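Local structure of arginase, mitochondrial (Medicago truncatula, 6VSS) at residues Pro86-Ala91 and Leu154-Asp159; Val145-Pro150 and Ser171-Gly176; Tyr212-Val217 and Glu259-Val264; Gln316-Thr319 and Thr324-Val327. The protein catalyses the manganese-dependent hydrolysis of L-arginine to urea and L-ornithine, and also converts agmatine to urea and putrescine. All coordinates share one frame; numbering follows the deposited sequence. Where two conformers were deposited one is given.

Contact 1: Pro86-Ala91 and Leu154-Asp159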
# COMPACT_ATOMS: atom_id res chain seq x y z
N PRO B 86 20.23 -3.36 9.35
CA PRO B 86 19.59 -4.55 9.92
C PRO B 86 18.54 -5.15 8.98
O PRO B 86 18.40 -6.37 8.95
CB PRO B 86 18.87 -4.06 11.18
CG PRO B 86 19.65 -2.82 11.56
CD PRO B 86 20.03 -2.20 10.23
N ARG B 87 17.89 -4.31 8.18
CA ARG B 87 16.89 -4.76 7.17
C ARG B 87 17.64 -5.50 6.05
O ARG B 87 17.18 -6.54 5.65
CB ARG B 87 16.05 -3.59 6.66
CG ARG B 87 15.04 -3.10 7.68
CD ARG B 87 13.92 -4.10 7.88
NE ARG B 87 12.90 -3.98 6.83
CZ ARG B 87 11.98 -3.00 6.81
NH1 ARG B 87 11.08 -2.93 5.84
NH2 ARG B 87 11.97 -2.09 7.78
N ILE B 88 18.80 -4.99 5.66
CA ILE B 88 19.61 -5.69 4.61
C ILE B 88 20.11 -7.03 5.15
O ILE B 88 19.87 -8.05 4.47
CB ILE B 88 20.74 -4.81 4.09
CG1 ILE B 88 20.23 -3.53 3.43
CG2 ILE B 88 21.63 -5.58 3.12
CD1 ILE B 88 21.35 -2.49 3.32
N ARG B 89 20.69 -7.11 6.35
CA ARG B 89 21.13 -8.44 6.86
C ARG B 89 19.95 -9.41 6.91
O ARG B 89 20.12 -10.59 6.63
CB ARG B 89 21.81 -8.34 8.21
CG ARG B 89 23.08 -7.52 8.12
CD ARG B 89 23.84 -7.49 9.39
NE ARG B 89 23.07 -6.71 10.33
CZ ARG B 89 23.28 -5.42 10.59
NH1 ARG B 89 24.28 -4.78 10.02
NH2 ARG B 89 22.56 -4.80 11.48
N GLU B 90 18.82 -9.00 7.41
CA GLU B 90 17.69 -9.94 7.48
C GLU B 90 17.38 -10.44 6.06
O GLU B 90 17.04 -11.59 5.91
CB GLU B 90 16.47 -9.27 8.11
CG GLU B 90 15.24 -10.06 7.78
CD GLU B 90 13.98 -9.53 8.41
OE1 GLU B 90 13.43 -8.56 7.88
OE2 GLU B 90 13.61 -10.07 9.45
N ALA B 91 17.33 -9.56 5.05
CA ALA B 91 16.99 -9.99 3.69
C ALA B 91 18.10 -10.89 3.11
O ALA B 91 17.77 -11.77 2.35
CB ALA B 91 16.69 -8.79 2.83
N LEU B 154 32.84 -4.72 3.69
CA LEU B 154 31.64 -4.45 2.86
C LEU B 154 30.68 -3.63 3.75
O LEU B 154 30.07 -4.14 4.66
CB LEU B 154 31.09 -5.78 2.32
CG LEU B 154 30.21 -5.65 1.07
CD1 LEU B 154 29.83 -7.03 0.49
CD2 LEU B 154 28.93 -4.87 1.43
N VAL B 155 30.72 -2.31 3.58
CA VAL B 155 29.96 -1.36 4.42
C VAL B 155 28.49 -1.32 4.00
O VAL B 155 28.19 -1.19 2.77
CB VAL B 155 30.66 -0.00 4.43
CG1 VAL B 155 29.83 1.05 5.14
CG2 VAL B 155 32.06 -0.13 5.06
N LEU B 156 27.58 -1.38 4.97
CA LEU B 156 26.13 -1.14 4.68
C LEU B 156 25.74 0.23 5.22
O LEU B 156 25.97 0.48 6.45
CB LEU B 156 25.28 -2.18 5.37
CG LEU B 156 25.66 -3.61 5.08
CD1 LEU B 156 24.76 -4.49 5.91
CD2 LEU B 156 25.55 -3.92 3.60
N GLY B 157 25.31 1.12 4.30
CA GLY B 157 24.77 2.44 4.67
C GLY B 157 23.29 2.28 4.97
O GLY B 157 22.70 1.22 4.73
N GLY B 158 22.69 3.38 5.42
CA GLY B 158 23.38 4.64 5.53
C GLY B 158 23.30 5.42 4.25
O GLY B 158 23.22 4.82 3.17
N ASP B 159 23.34 6.74 4.35
CA ASP B 159 23.39 7.64 3.16
C ASP B 159 24.81 7.69 2.61
O ASP B 159 25.78 7.14 3.22
CB ASP B 159 22.78 8.97 3.53
CG ASP B 159 23.70 9.86 4.32
OD1 ASP B 159 24.90 9.74 4.09
OD2 ASP B 159 23.16 10.71 5.13
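Ile88 and Arg89, neighbours on helix 84-92, meet Leu156 of strand 151-157 where a helix of the arginase fold is laid against its parallel sheet. The axes of helix 86-91 and strand 154-157 come within 9.3 Å at an angle of 121°, so the layers meet mainly through side chains, and the meeting is wholly buried. Leu156 is the hub. Its CG sits beside the backbone N and anti to the carbonyl carbon (chi1 -53°), which sends the two methyls out toward the helix, and each finds a different neighbour. CD2 faces Ile88 CG2 at 4.3 Å, a plain van der Waals approach between branched side chains. Ile88 carries that methyl anti to its own nitrogen, while its other branch ends in a second methyl. This one, Ile88 CD1, lies 4.2 Å from Gly157 O, a backbone carbonyl. Leu156 CD1 takes the other flank. There the methylene chain of Arg89 passes obliquely before bending at chi3 (-69°), and the guanidinium that follows the bend makes the ion pairs: NH1 with Asp118 at the end of strand 113-118, and NE with Glu122 of a second subunit. The arginine thus packs with its methylenes and pairs with its guanidinium, and a buried charge is answered from both its own chain and a neighbouring subunit. Val332 of helix 323-339 touches both Ile88 and Leu156, adding another helix to the same hydrophobic layer. Against Leu156 CD1 the arginine makes two equal approaches, from Arg89 CG at 4.1 Å and from Arg89 NH1, also at 4.1 Å.

Contact 2: Val145-Pro150 and Ser171-Gly176; sequences VMDEDP and SEKLGG
Met146 and Lys173 run alongside one another head to tail, each side chain reaching from the end of its own helix toward the other. The thioether lies along the aliphatic part of the lysine: Met146 SD is 4.0 Å from Lys173 CB, and Met146 CB is 4.0 Å from Lys173 CD, so the root of each chain lies beside the middle of the other. A bend at chi3 (74°) then turns the methionine methyl out of this run, and it stands crosswise to Leu174, with Met146 CE 3.9 Å from Leu174 CD2. The lysine continues beyond the methionine. CG stands anti to the backbone N (chi1 176°), and further bends carry the ammonium across the side chain of Asp147, where Lys173 NZ gives a hydrogen bond of 2.8 Å to Asp147 OD1. This salt bridge reaches the oxygen on its syn side, some 21° out of the carboxylate plane. Asp147 is exposed, so the ion pair probably lies at the surface, whereas the methionine lies deeper and also touches Pro153 of strand 151-157. A second bridge, between Glu172 and Lys143, ties the same two helices together. Helix 163-174 closes with a Schellman motif: Gly175, at positive phi, is the C-prime residue, and Gly176 N reaches back to Ser171 O over 2.9 Å. The arrangement is that of neighbouring helices in an alpha/beta fold, helix 131-146 leading into strand 151-157 and helix 163-174 forming the beta-alpha-beta crossover from that strand to strand 178-183.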
# COMPACT_ATOMS: atom_id res chain seq x y z
N VAL B 145 38.28 -3.61 10.95
CA VAL B 145 37.93 -4.81 10.11
C VAL B 145 39.15 -5.19 9.25
O VAL B 145 39.54 -6.37 9.17
CB VAL B 145 36.67 -4.56 9.25
CG1 VAL B 145 36.35 -5.74 8.35
CG2 VAL B 145 35.48 -4.22 10.11
N MET B 146 39.80 -4.20 8.68
CA MET B 146 40.90 -4.42 7.72
C MET B 146 42.08 -5.05 8.45
O MET B 146 42.78 -5.85 7.80
CB MET B 146 41.35 -3.11 7.07
CG MET B 146 40.29 -2.53 6.18
SD MET B 146 40.88 -1.11 5.26
CE MET B 146 41.90 -1.99 4.08
N ASP B 147 42.25 -4.71 9.73
CA ASP B 147 43.39 -5.20 10.53
C ASP B 147 43.22 -6.69 10.79
O ASP B 147 44.24 -7.31 11.14
CB ASP B 147 43.50 -4.57 11.92
CG ASP B 147 44.21 -3.24 11.93
OD1 ASP B 147 44.85 -2.90 10.90
OD2 ASP B 147 44.04 -2.52 12.93
N GLU B 148 41.99 -7.21 10.69
CA GLU B 148 41.71 -8.64 10.92
C GLU B 148 41.69 -9.41 9.60
O GLU B 148 40.66 -9.97 9.29
CB GLU B 148 40.36 -8.78 11.64
CG GLU B 148 40.47 -8.48 13.11
CD GLU B 148 41.28 -9.51 13.89
OE1 GLU B 148 41.43 -10.65 13.41
OE2 GLU B 148 41.77 -9.13 14.95
N ASP B 149 42.84 -9.54 8.94
CA ASP B 149 42.91 -10.30 7.66
C ASP B 149 42.45 -11.73 7.97
O ASP B 149 42.86 -12.25 9.02
CB ASP B 149 44.34 -10.32 7.11
CG ASP B 149 45.08 -11.61 7.43
OD1 ASP B 149 44.81 -12.62 6.77
OD2 ASP B 149 45.92 -11.59 8.36
N PRO B 150 41.62 -12.38 7.13
CA PRO B 150 41.44 -12.00 5.73
C PRO B 150 40.18 -11.15 5.51
O PRO B 150 39.71 -11.10 4.40
CB PRO B 150 41.25 -13.37 5.09
CG PRO B 150 40.46 -14.16 6.12
CD PRO B 150 40.85 -13.58 7.46
N SER B 171 42.28 3.56 1.88
CA SER B 171 43.46 4.17 1.22
C SER B 171 44.58 4.38 2.23
O SER B 171 45.74 4.17 1.85
CB SER B 171 43.11 5.49 0.60
OG SER B 171 44.24 6.07 -0.04
N GLU B 172 44.25 4.88 3.41
CA GLU B 172 45.26 5.21 4.43
C GLU B 172 45.81 3.89 4.94
O GLU B 172 47.04 3.77 5.07
CB GLU B 172 44.66 6.02 5.58
CG GLU B 172 44.45 7.47 5.29
CD GLU B 172 43.69 8.17 6.39
OE1 GLU B 172 43.19 7.49 7.29
OE2 GLU B 172 43.62 9.41 6.35
N LYS B 173 44.94 2.90 5.18
CA LYS B 173 45.43 1.59 5.65
C LYS B 173 46.23 0.90 4.54
O LYS B 173 47.22 0.25 4.88
CB LYS B 173 44.33 0.70 6.22
CG LYS B 173 44.82 -0.70 6.63
CD LYS B 173 44.63 -1.07 8.08
CE LYS B 173 45.66 -0.42 8.96
NZ LYS B 173 45.13 -0.13 10.31
N LEU B 174 45.84 0.99 3.26
CA LEU B 174 46.59 0.24 2.20
C LEU B 174 47.89 0.96 1.91
O LEU B 174 48.80 0.31 1.40
CB LEU B 174 45.74 0.05 0.95
CG LEU B 174 44.58 -0.93 1.10
CD1 LEU B 174 43.94 -1.28 -0.24
CD2 LEU B 174 45.03 -2.20 1.78
N GLY B 175 47.96 2.24 2.27
CA GLY B 175 49.07 3.16 1.95
C GLY B 175 49.02 3.69 0.53
O GLY B 175 50.07 3.89 -0.04
N GLY B 176 47.86 3.94 -0.07
CA GLY B 176 47.86 4.63 -1.38
C GLY B 176 46.50 4.69 -2.02
O GLY B 176 45.54 4.45 -1.33

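Contact 3: Tyr212-Val217 and Glu259-Val264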
# COMPACT_ATOMS: atom_id res chain seq x y z
N TYR B 212 42.46 10.27 -2.61
CA TYR B 212 42.35 8.90 -2.04
C TYR B 212 42.06 7.94 -3.17
O TYR B 212 42.26 6.77 -2.99
CB TYR B 212 41.28 8.83 -0.95
CG TYR B 212 41.60 9.68 0.25
CD1 TYR B 212 42.70 9.40 1.03
CD2 TYR B 212 40.82 10.79 0.57
CE1 TYR B 212 43.01 10.16 2.14
CE2 TYR B 212 41.11 11.56 1.69
CZ TYR B 212 42.21 11.25 2.47
OH TYR B 212 42.54 11.99 3.55
N ALA B 213 41.57 8.45 -4.30
CA ALA B 213 41.18 7.64 -5.48
C ALA B 213 41.91 8.17 -6.72
O ALA B 213 42.17 9.39 -6.76
CB ALA B 213 39.69 7.65 -5.66
N ARG B 214 42.25 7.28 -7.65
CA ARG B 214 42.85 7.67 -8.96
C ARG B 214 41.72 7.70 -10.00
O ARG B 214 41.23 8.76 -10.27
CB ARG B 214 43.97 6.71 -9.32
CG ARG B 214 44.62 6.96 -10.67
CD ARG B 214 45.70 5.93 -10.91
NE ARG B 214 45.08 4.62 -11.06
CZ ARG B 214 45.57 3.64 -11.79
NH1 ARG B 214 46.71 3.80 -12.43
NH2 ARG B 214 44.90 2.50 -11.85
N ARG B 215 41.30 6.55 -10.50
CA ARG B 215 40.12 6.44 -11.37
C ARG B 215 38.86 6.40 -10.50
O ARG B 215 38.89 5.93 -9.34
CB ARG B 215 40.27 5.21 -12.25
CG ARG B 215 41.49 5.31 -13.17
CD ARG B 215 41.55 4.16 -14.15
NE ARG B 215 40.39 4.16 -15.01
CZ ARG B 215 39.94 3.09 -15.66
NH1 ARG B 215 40.54 1.91 -15.55
NH2 ARG B 215 38.88 3.21 -16.43
N LEU B 216 37.82 7.04 -11.00
CA LEU B 216 36.47 6.99 -10.43
C LEU B 216 35.56 6.74 -11.62
O LEU B 216 35.38 7.64 -12.43
CB LEU B 216 36.15 8.31 -9.75
CG LEU B 216 34.68 8.55 -9.39
CD1 LEU B 216 34.07 7.38 -8.64
CD2 LEU B 216 34.59 9.84 -8.57
N VAL B 217 35.06 5.54 -11.75
CA VAL B 217 34.21 5.17 -12.91
C VAL B 217 32.77 5.18 -12.43
O VAL B 217 32.51 4.40 -11.52
CB VAL B 217 34.62 3.80 -13.44
CG1 VAL B 217 33.79 3.39 -14.64
CG2 VAL B 217 36.10 3.78 -13.73
N GLU B 259 44.92 -1.47 -11.66
CA GLU B 259 46.28 -1.88 -12.12
C GLU B 259 47.25 -0.75 -11.79
O GLU B 259 47.11 0.36 -12.37
CB GLU B 259 46.25 -2.35 -13.57
CG GLU B 259 45.49 -3.67 -13.74
CD GLU B 259 45.71 -4.45 -15.04
OE1 GLU B 259 46.81 -5.08 -15.19
OE2 GLU B 259 44.79 -4.45 -15.90
N GLY B 260 48.15 -1.01 -10.84
CA GLY B 260 49.25 -0.11 -10.42
C GLY B 260 48.85 0.80 -9.26
O GLY B 260 49.59 1.74 -8.97
N VAL B 261 47.68 0.59 -8.63
CA VAL B 261 47.39 1.30 -7.36
C VAL B 261 47.06 0.21 -6.36
O VAL B 261 47.32 -0.94 -6.66
CB VAL B 261 46.29 2.37 -7.50
CG1 VAL B 261 46.74 3.53 -8.35
CG2 VAL B 261 44.98 1.79 -8.05
N LYS B 262 46.52 0.54 -5.20
CA LYS B 262 46.46 -0.42 -4.08
C LYS B 262 45.26 -1.35 -4.26
O LYS B 262 45.16 -2.34 -3.53
CB LYS B 262 46.45 0.38 -2.78
CG LYS B 262 47.68 1.24 -2.57
CD LYS B 262 48.94 0.38 -2.62
CE LYS B 262 50.24 1.14 -2.45
NZ LYS B 262 51.38 0.35 -2.99
N GLY B 263 44.36 -1.06 -5.20
CA GLY B 263 43.24 -1.95 -5.50
C GLY B 263 41.99 -1.18 -5.86
O GLY B 263 42.10 0.04 -6.20
N VAL B 264 40.85 -1.89 -5.78
CA VAL B 264 39.54 -1.44 -6.32
C VAL B 264 38.52 -1.38 -5.18
O VAL B 264 38.33 -2.40 -4.47
CB VAL B 264 39.06 -2.35 -7.47
CG1 VAL B 264 37.74 -1.83 -8.05
CG2 VAL B 264 40.11 -2.45 -8.59
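Arg214 lays its guanidinium over Val261, and this is the close-packed half of a contact whose other half faces solvent. Val261 CG1 stands under one face of the flat group, displaced toward its rim, with Arg214 NE 3.4 Å from Val261 CG1 and Arg214 CZ 3.6 Å from the same methyl. The second methyl lies farther off, Val261 CG2 being 3.9 Å from Arg214 NH2. The arginine arrives extended as far as CG and CD, then bends at chi3 (67°), which turns the guanidinium across the valine. With only an alanine at Val261, that face of the guanidinium is likely to lose its apolar support and the group to turn more freely. Farther out the grip weakens. Arg214 NH2 donates to Glu259 O over 3.1 Å, but the bond is bent (137° at the hydrogen), and the donor sits above the carbonyl plane, 50° out of it, not on a lone pair. Glu259 contributes its carbonyl, while its side chain leads away on the exposed side. Between Glu259 and Val261, Gly260 takes positive phi, a turn that glycine accommodates readily. The arginine's strongest polar partner is Asp179 of strand 178-183, which forms a salt bridge with NH2 and whose other oxygen accepts from Arg215 N; Val261 also packs on Asp179. The contact joins the start of strand 213-221, where the chain turns a corner, to the loop before strand 264-269, at the N-terminal ends of these strands in the parallel arginase sheet, away from the manganese site.

Contact 4: Gln316-Thr319 and Thr324-Val327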
# COMPACT_ATOMS: atom_id res chain seq x y z
N GLN B 316 11.95 3.04 4.99
CA GLN B 316 10.73 3.89 5.16
C GLN B 316 10.11 4.21 3.81
O GLN B 316 9.03 4.69 3.87
CB GLN B 316 11.02 5.24 5.81
CG GLN B 316 11.43 5.08 7.25
CD GLN B 316 11.61 6.37 8.02
OE1 GLN B 316 12.68 6.95 8.01
NE2 GLN B 316 10.61 6.75 8.80
N ARG B 317 10.80 4.04 2.70
CA ARG B 317 10.17 4.38 1.40
C ARG B 317 10.00 3.11 0.55
O ARG B 317 9.65 3.24 -0.61
CB ARG B 317 10.96 5.48 0.69
CG ARG B 317 11.19 6.68 1.57
CD ARG B 317 11.00 8.04 0.98
NE ARG B 317 11.44 8.05 -0.38
CZ ARG B 317 10.82 8.66 -1.37
NH1 ARG B 317 9.72 9.35 -1.14
NH2 ARG B 317 11.32 8.59 -2.58
N ASP B 318 10.20 1.95 1.16
CA ASP B 318 10.10 0.65 0.46
C ASP B 318 8.63 0.24 0.31
O ASP B 318 7.77 0.84 0.93
CB ASP B 318 10.91 -0.42 1.20
CG ASP B 318 11.39 -1.58 0.35
OD1 ASP B 318 10.96 -1.69 -0.78
OD2 ASP B 318 12.16 -2.36 0.85
N THR B 319 8.36 -0.80 -0.45
CA THR B 319 6.97 -1.31 -0.55
C THR B 319 6.67 -2.17 0.69
O THR B 319 7.57 -2.53 1.44
CB THR B 319 6.71 -2.09 -1.84
OG1 THR B 319 7.73 -3.06 -1.91
CG2 THR B 319 6.79 -1.25 -3.09
N THR B 324 12.84 -3.69 -1.93
CA THR B 324 14.16 -3.02 -2.01
C THR B 324 15.12 -3.63 -1.00
O THR B 324 16.30 -3.64 -1.29
CB THR B 324 14.10 -1.51 -1.91
OG1 THR B 324 13.05 -1.15 -2.77
CG2 THR B 324 15.36 -0.80 -2.35
N ALA B 325 14.68 -4.13 0.14
CA ALA B 325 15.58 -4.82 1.08
C ALA B 325 16.25 -6.01 0.36
O ALA B 325 17.48 -6.20 0.47
CB ALA B 325 14.84 -5.26 2.32
N LEU B 326 15.43 -6.76 -0.37
CA LEU B 326 15.89 -7.93 -1.17
C LEU B 326 16.84 -7.45 -2.27
O LEU B 326 17.89 -8.09 -2.44
CB LEU B 326 14.66 -8.62 -1.78
CG LEU B 326 13.97 -9.63 -0.86
CD1 LEU B 326 12.79 -10.29 -1.56
CD2 LEU B 326 14.96 -10.68 -0.38
N VAL B 327 16.50 -6.36 -2.96
CA VAL B 327 17.40 -5.82 -3.99
C VAL B 327 18.78 -5.47 -3.33
O VAL B 327 19.87 -5.82 -3.84
CB VAL B 327 16.69 -4.64 -4.69
CG1 VAL B 327 17.66 -3.77 -5.43
CG2 VAL B 327 15.53 -5.09 -5.59
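Asp318 holds CG anti to its backbone N (chi1 -155°), while Thr324 puts OG1 beside its own nitrogen (chi1 -45°), and together these rotations bring the carboxylate against the N-terminal turn of helix 323-339 in the arginase alpha/beta fold. The acid sits in the loop that follows strand 305-311 and grips backbone amides of the helix it leads into. OD1 accepts three bonds: from Thr324 N at 3.0 Å along its syn lone pair and nearly straight (159°), from Thr324 OG1 steeply off one face of the carboxylate, and from Thr319 N off the opposite face. OD2 is shared between Ala325 N and the hydroxyl of Tyr313, the strongest partner of the side chain. Thr324 OG1 in turn receives Gly280 N, so a second loop is drawn in. Buried, and placed at the positive end of a helix dipole, the carboxylate is likely to favour its charged form. Replacing Asp318 with an alanine would probably strip the first-turn amides and the Tyr313 hydroxyl of their shared acceptor and let the loop shift. At the heart of the network, Thr324 OG1 lies 2.9 Å from Asp318 OD1, and Ala325 N is 3.2 Å from Asp318 OD2.

From the N terminus, helix 84-92 opens contact 1 and the end of helix 131-146 opens contact 2. Strand 151-157 then closes the first and the end of helix 163-174 the second, so their loops cross instead of nesting. Contacts 3 and 4 follow in series: contact 3 closes a loop of about forty residues before strand 264-269, and contact 4 a short one at the start of helix 323-339. Two clusters result. Contacts 2 and 3 touch through Lys262 packing on Leu174, Gly175 and Gly176; contacts 1 and 4 touch through Ala91 and Ala325, on the side that meets the second subunit. The shared sheet spans the distance between contacts 1 and 3.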